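PDB 3E9D: Zgc:56074 from Danio rerio, which probably hydrolyses fructose 2,6-bisphosphate to fructose 6-phosphate and phosphate, lowering glycolytic flux and favouring the pentose phosphate pathway. Local coordinates for residues Ile63-Ala66 and Glu67-Gly71; Gly121-Thr124 and Leu125-Lys129. One frame throughout, in Å; residues are numbered along the deposited sequence.

Interaction 1 of 2, residues Ile63-Ala66 and Glu67-Gly71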
ATOM      1  N   ILE A  63       1.377 -12.142   2.441  1.00 18.32           N
ATOM      2  CA  ILE A  63       0.587 -12.859   3.448  1.00 18.67           C
ATOM      3  C   ILE A  63       1.351 -13.060   4.773  1.00 17.76           C
ATOM      4  O   ILE A  63       0.807 -12.805   5.846  1.00 17.55           O
ATOM      5  CB  ILE A  63       0.079 -14.223   2.923  1.00 18.53           C
ATOM      6  CG1 ILE A  63      -0.882 -13.980   1.739  1.00 19.67           C
ATOM      7  CG2 ILE A  63      -0.610 -15.029   4.072  1.00 18.40           C
ATOM      8  CD1 ILE A  63      -1.118 -15.178   0.870  1.00 18.93           C
ATOM      9  N   GLN A  64       2.596 -13.522   4.687  1.00 17.19           N
ATOM     10  CA  GLN A  64       3.429 -13.709   5.893  1.00 17.77           C
ATOM     11  C   GLN A  64       3.657 -12.415   6.676  1.00 17.43           C
ATOM     12  O   GLN A  64       3.640 -12.414   7.902  1.00 17.90           O
ATOM     13  CB  GLN A  64       4.778 -14.283   5.510  1.00 17.51           C
ATOM     14  CG  GLN A  64       4.742 -15.703   5.034  1.00 19.63           C
ATOM     15  CD  GLN A  64       6.127 -16.164   4.662  1.00 22.39           C
ATOM     16  OE1 GLN A  64       6.679 -15.755   3.642  1.00 22.41           O
ATOM     17  NE2 GLN A  64       6.715 -17.005   5.511  1.00 22.39           N
ATOM     18  N   THR A  65       3.879 -11.321   5.952  1.00 16.98           N
ATOM     19  CA  THR A  65       4.088 -10.018   6.559  1.00 16.61           C
ATOM     20  C   THR A  65       2.824  -9.573   7.277  1.00 17.11           C
ATOM     21  O   THR A  65       2.872  -9.154   8.446  1.00 15.72           O
ATOM     22  CB  THR A  65       4.519  -8.977   5.500  1.00 16.63           C
ATOM     23  OG1 THR A  65       5.745  -9.415   4.907  1.00 16.87           O
ATOM     24  CG2 THR A  65       4.720  -7.565   6.131  1.00 14.77           C
ATOM     25  N   ALA A  66       1.683  -9.717   6.599  1.00 17.27           N
ATOM     26  CA  ALA A  66       0.402  -9.373   7.214  1.00 17.72           C
ATOM     27  C   ALA A  66       0.139 -10.225   8.461  1.00 17.70           C
ATOM     28  O   ALA A  66      -0.349  -9.709   9.481  1.00 17.90           O
ATOM     29  CB  ALA A  66      -0.729  -9.517   6.213  1.00 17.11           C
ATOM     30  N   GLU A  67       0.464 -11.519   8.386  1.00 17.57           N
ATOM     31  CA  GLU A  67       0.215 -12.421   9.508  1.00 18.77           C
ATOM     32  C   GLU A  67       1.058 -12.007  10.728  1.00 18.02           C
ATOM     33  O   GLU A  67       0.596 -12.050  11.864  1.00 17.58           O
ATOM     34  CB  GLU A  67       0.524 -13.870   9.144  1.00 19.13           C
ATOM     35  CG  GLU A  67      -0.485 -14.501   8.201  1.00 23.48           C
ATOM     36  CD  GLU A  67      -0.043 -15.878   7.718  1.00 29.41           C
ATOM     37  OE1 GLU A  67       1.187 -16.113   7.594  1.00 30.79           O
ATOM     38  OE2 GLU A  67      -0.928 -16.717   7.440  1.00 31.22           O
ATOM     39  N   ILE A  68       2.299 -11.625  10.470  1.00 17.98           N
ATOM     40  CA  ILE A  68       3.211 -11.227  11.544  1.00 17.54           C
ATOM     41  C   ILE A  68       2.789  -9.890  12.138  1.00 17.21           C
ATOM     42  O   ILE A  68       2.856  -9.691  13.349  1.00 17.63           O
ATOM     43  CB  ILE A  68       4.670 -11.218  11.061  1.00 17.40           C
ATOM     44  CG1 ILE A  68       5.143 -12.670  10.880  1.00 18.62           C
ATOM     45  CG2 ILE A  68       5.597 -10.515  12.077  1.00 17.25           C
ATOM     46  CD1 ILE A  68       6.292 -12.818   9.884  1.00 18.22           C
ATOM     47  N   ILE A  69       2.334  -8.976  11.296  1.00 16.56           N
ATOM     48  CA  ILE A  69       1.867  -7.696  11.792  1.00 17.39           C
ATOM     49  C   ILE A  69       0.641  -7.885  12.701  1.00 17.40           C
ATOM     50  O   ILE A  69       0.569  -7.309  13.790  1.00 17.42           O
ATOM     51  CB  ILE A  69       1.599  -6.710  10.627  1.00 17.70           C
ATOM     52  CG1 ILE A  69       2.957  -6.230  10.043  1.00 17.24           C
ATOM     53  CG2 ILE A  69       0.754  -5.542  11.097  1.00 16.48           C
ATOM     54  CD1 ILE A  69       2.841  -5.524   8.689  1.00 19.76           C
ATOM     55  N   LEU A  70      -0.297  -8.715  12.267  1.00 17.72           N
ATOM     56  CA  LEU A  70      -1.513  -8.941  13.054  1.00 18.66           C
ATOM     57  C   LEU A  70      -1.216  -9.757  14.319  1.00 18.32           C
ATOM     58  O   LEU A  70      -1.765  -9.476  15.352  1.00 18.38           O
ATOM     59  CB  LEU A  70      -2.599  -9.606  12.220  1.00 18.68           C
ATOM     60  CG  LEU A  70      -3.284  -8.683  11.202  1.00 21.64           C
ATOM     61  CD1 LEU A  70      -4.138  -9.544  10.284  1.00 21.53           C
ATOM     62  CD2 LEU A  70      -4.136  -7.614  11.893  1.00 23.07           C
ATOM     63  N   GLY A  71      -0.315 -10.732  14.232  1.00 18.57           N
ATOM     64  CA  GLY A  71       0.089 -11.489  15.428  1.00 18.52           C
ATOM     65  C   GLY A  71       0.674 -10.616  16.521  1.00 18.18           C
ATOM     66  O   GLY A  71       0.499 -10.892  17.707  1.00 17.06           O
TER
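Glu67 lays its extended side chain back along Ile63, one helical turn earlier, the two side chains running alongside each other in the same direction. Its CG stands beside the backbone N (chi1 -72°), anti to the carbonyl carbon, which turns the chain back over the preceding turn and sets Glu67 CG 3.2 Å from Ile63 O. Farther out, the carboxylate reaches the methyl branch of the isoleucine, with Glu67 OE2 3.8 Å from Ile63 CG2. On another side of the helix Thr65 and Ile69 repeat this i to i+4 pairing in purely aliphatic form, Thr65 CG2 lying 3.8 Å from Ile69 CD1. The hydroxyl of Thr65 hydrogen-bonds to Arg61 O and Gly12 N, while its side chain also touches His11, the residue phosphorylated during catalysis. Ile68 folds its CD1 back to within 3.3 Å of Gln64 O, and its side chain packs on helix 33-45. Ala66 and Ile69 meet strand 177-182. Four backbone bonds join 63-66 to 67-71: the first runs from Glu67 N to Ile63 O at 2.9 Å, and those from Ile68, Ile69 and Leu70 to Gln64, Thr65 and Ala66 follow in step. This is the regular i to i+4 ladder of an alpha-helix, here the helix of the beta-alpha-beta unit formed by strand 53-56, helix 60-71 and strand 81-83 in the histidine phosphatase fold.

Interaction 2 of 2, residues Gly121-Thr124 and Leu125-Lys129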
ATOM      1  N   GLY A 121       5.299 -10.533 -21.722  1.00 18.79           N
ATOM      2  CA  GLY A 121       4.575 -11.145 -20.619  1.00 19.04           C
ATOM      3  C   GLY A 121       4.334 -10.252 -19.413  1.00 19.50           C
ATOM      4  O   GLY A 121       3.702 -10.684 -18.464  1.00 20.14           O
ATOM      5  N   GLY A 122       4.843  -9.024 -19.424  1.00 19.50           N
ATOM      6  CA  GLY A 122       4.776  -8.172 -18.241  1.00 19.64           C
ATOM      7  C   GLY A 122       3.542  -7.287 -18.288  1.00 19.93           C
ATOM      8  O   GLY A 122       2.819  -7.288 -19.276  1.00 19.22           O
ATOM      9  N   GLU A 123       3.304  -6.550 -17.209  1.00 20.07           N
ATOM     10  CA  GLU A 123       2.196  -5.608 -17.119  1.00 21.06           C
ATOM     11  C   GLU A 123       2.694  -4.196 -17.373  1.00 20.35           C
ATOM     12  O   GLU A 123       3.751  -3.814 -16.877  1.00 21.12           O
ATOM     13  CB  GLU A 123       1.615  -5.608 -15.714  1.00 21.44           C
ATOM     14  CG  GLU A 123       0.474  -6.552 -15.461  1.00 25.56           C
ATOM     15  CD  GLU A 123      -0.071  -6.379 -14.034  1.00 27.68           C
ATOM     16  OE1 GLU A 123       0.705  -6.539 -13.061  1.00 24.48           O
ATOM     17  OE2 GLU A 123      -1.279  -6.077 -13.908  1.00 30.55           O
ATOM     18  N   THR A 124       1.927  -3.405 -18.102  1.00 19.83           N
ATOM     19  CA  THR A 124       2.272  -1.986 -18.253  1.00 20.15           C
ATOM     20  C   THR A 124       1.896  -1.219 -16.974  1.00 20.06           C
ATOM     21  O   THR A 124       1.164  -1.736 -16.109  1.00 18.92           O
ATOM     22  CB  THR A 124       1.544  -1.344 -19.424  1.00 20.12           C
ATOM     23  OG1 THR A 124       0.146  -1.301 -19.116  1.00 21.16           O
ATOM     24  CG2 THR A 124       1.779  -2.154 -20.743  1.00 19.43           C
ATOM     25  N   LEU A 125       2.407   0.001 -16.852  1.00 20.25           N
ATOM     26  CA  LEU A 125       2.047   0.844 -15.724  1.00 21.71           C
ATOM     27  C   LEU A 125       0.538   1.086 -15.647  1.00 21.15           C
ATOM     28  O   LEU A 125      -0.024   1.023 -14.569  1.00 21.38           O
ATOM     29  CB  LEU A 125       2.803   2.179 -15.763  1.00 22.57           C
ATOM     30  CG  LEU A 125       2.690   3.018 -14.488  1.00 25.35           C
ATOM     31  CD1 LEU A 125       4.007   3.751 -14.207  1.00 28.67           C
ATOM     32  CD2 LEU A 125       1.507   4.004 -14.571  1.00 28.35           C
ATOM     33  N   GLU A 126      -0.115   1.351 -16.776  1.00 20.95           N
ATOM     34  CA  GLU A 126      -1.572   1.585 -16.770  1.00 21.40           C
ATOM     35  C   GLU A 126      -2.376   0.363 -16.321  1.00 20.54           C
ATOM     36  O   GLU A 126      -3.410   0.511 -15.671  1.00 20.54           O
ATOM     37  CB  GLU A 126      -2.080   2.064 -18.138  1.00 21.89           C
ATOM     38  CG  GLU A 126      -1.883   3.566 -18.389  1.00 27.42           C
ATOM     39  CD  GLU A 126      -2.477   4.454 -17.286  1.00 32.80           C
ATOM     40  OE1 GLU A 126      -3.708   4.408 -17.051  1.00 34.84           O
ATOM     41  OE2 GLU A 126      -1.704   5.204 -16.648  1.00 37.43           O
ATOM     42  N   GLN A 127      -1.904  -0.832 -16.685  1.00 19.31           N
ATOM     43  CA  GLN A 127      -2.529  -2.075 -16.238  1.00 19.16           C
ATOM     44  C   GLN A 127      -2.435  -2.230 -14.715  1.00 18.15           C
ATOM     45  O   GLN A 127      -3.404  -2.577 -14.066  1.00 18.04           O
ATOM     46  CB  GLN A 127      -1.889  -3.284 -16.943  1.00 18.80           C
ATOM     47  CG  GLN A 127      -2.348  -3.451 -18.388  1.00 21.17           C
ATOM     48  CD  GLN A 127      -1.652  -4.622 -19.093  1.00 23.29           C
ATOM     49  OE1 GLN A 127      -0.427  -4.738 -19.079  1.00 21.44           O
ATOM     50  NE2 GLN A 127      -2.446  -5.492 -19.707  1.00 23.57           N
ATOM     51  N   VAL A 128      -1.268  -1.965 -14.148  1.00 18.21           N
ATOM     52  CA  VAL A 128      -1.131  -1.972 -12.688  1.00 18.59           C
ATOM     53  C   VAL A 128      -2.056  -0.928 -12.035  1.00 18.60           C
ATOM     54  O   VAL A 128      -2.744  -1.216 -11.054  1.00 18.90           O
ATOM     55  CB  VAL A 128       0.340  -1.768 -12.237  1.00 18.34           C
ATOM     56  CG1 VAL A 128       0.434  -1.816 -10.698  1.00 18.99           C
ATOM     57  CG2 VAL A 128       1.230  -2.810 -12.853  1.00 17.03           C
ATOM     58  N   LYS A 129      -2.075   0.285 -12.579  1.00 19.49           N
ATOM     59  CA  LYS A 129      -2.926   1.347 -12.034  1.00 19.44           C
ATOM     60  C   LYS A 129      -4.423   1.009 -12.102  1.00 19.73           C
ATOM     61  O   LYS A 129      -5.178   1.293 -11.156  1.00 19.18           O
ATOM     62  CB  LYS A 129      -2.650   2.673 -12.746  1.00 20.31           C
ATOM     63  CG  LYS A 129      -3.358   3.870 -12.105  1.00 22.47           C
ATOM     64  CD  LYS A 129      -3.325   5.109 -13.026  1.00 27.96           C
ATOM     65  CE  LYS A 129      -1.924   5.664 -13.171  1.00 28.87           C
ATOM     66  NZ  LYS A 129      -1.915   6.967 -13.929  1.00 30.64           N
TER
HETATM   67  O   HOH W   1       1.155  -5.736 -21.044  1.00 35.28           O
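A capping box opens helix 125-146, with Thr124 at the N-cap and Gln127 closing the box from the first turn. The threonine hydroxyl accepts from the backbone of the glutamine, Gln127 N lying 3.2 Å from Thr124 OG1, and the glutamine amide answers by accepting from Thr124 N at its OE1 over 2.9 Å. This return bond is nearly straight (167° at the hydrogen) and lies in the amide plane on a lone pair of OE1. With chi1 at 67°, Thr124 OG1 sits between its own backbone N and carbonyl carbon, where it can face the helix end, and CG of Gln127 passes 3.4 Å from it. A water donates to both Gln127 OE1 and Gly122 O, tying the glutamine to the incoming loop. An alanine in place of Thr124 would probably leave Gln127 N without its capping acceptor and open a gap beside Gln127 CG, though the bond from the backbone N to OE1 could remain. Behind the box, Val128 N bonds to Thr124 O at 3.1 Å, the first i to i+4 bond here. Val128 crosses Glu123 at about a right angle, its CG2 3.8 Å from Glu123 OE1. The carboxylate itself is held by Gly91 N and by a salt bridge to Arg131. On the helix Lys129 makes a salt bridge to Glu126, whose hydrogen bond is weak, and a second one to Asp197. Reciprocal side-chain-to-backbone bonds between N-cap and N3 are the signature of the capping box, which here marks the passage from the loop into helix 125-146.

Interactions 1 and 2 both belong to the histidine phosphatase fold but lie in separate parts of it, their centres 27 Å apart and their nearest atoms about 16 Å apart, without touching. They approach the active site through different residues. In interaction 1 the side chain of Thr65 comes within about 4 Å of that of His11, the phosphohistidine residue. From interaction 2 the side chain of Val128 lies about 6 Å from that of Glu89, the probable proton donor/acceptor. His183, the probable transition-state stabiliser, falls between these approaches, with its side chain about 8 Å from that of Ile63 and about 9 Å from that of Val128.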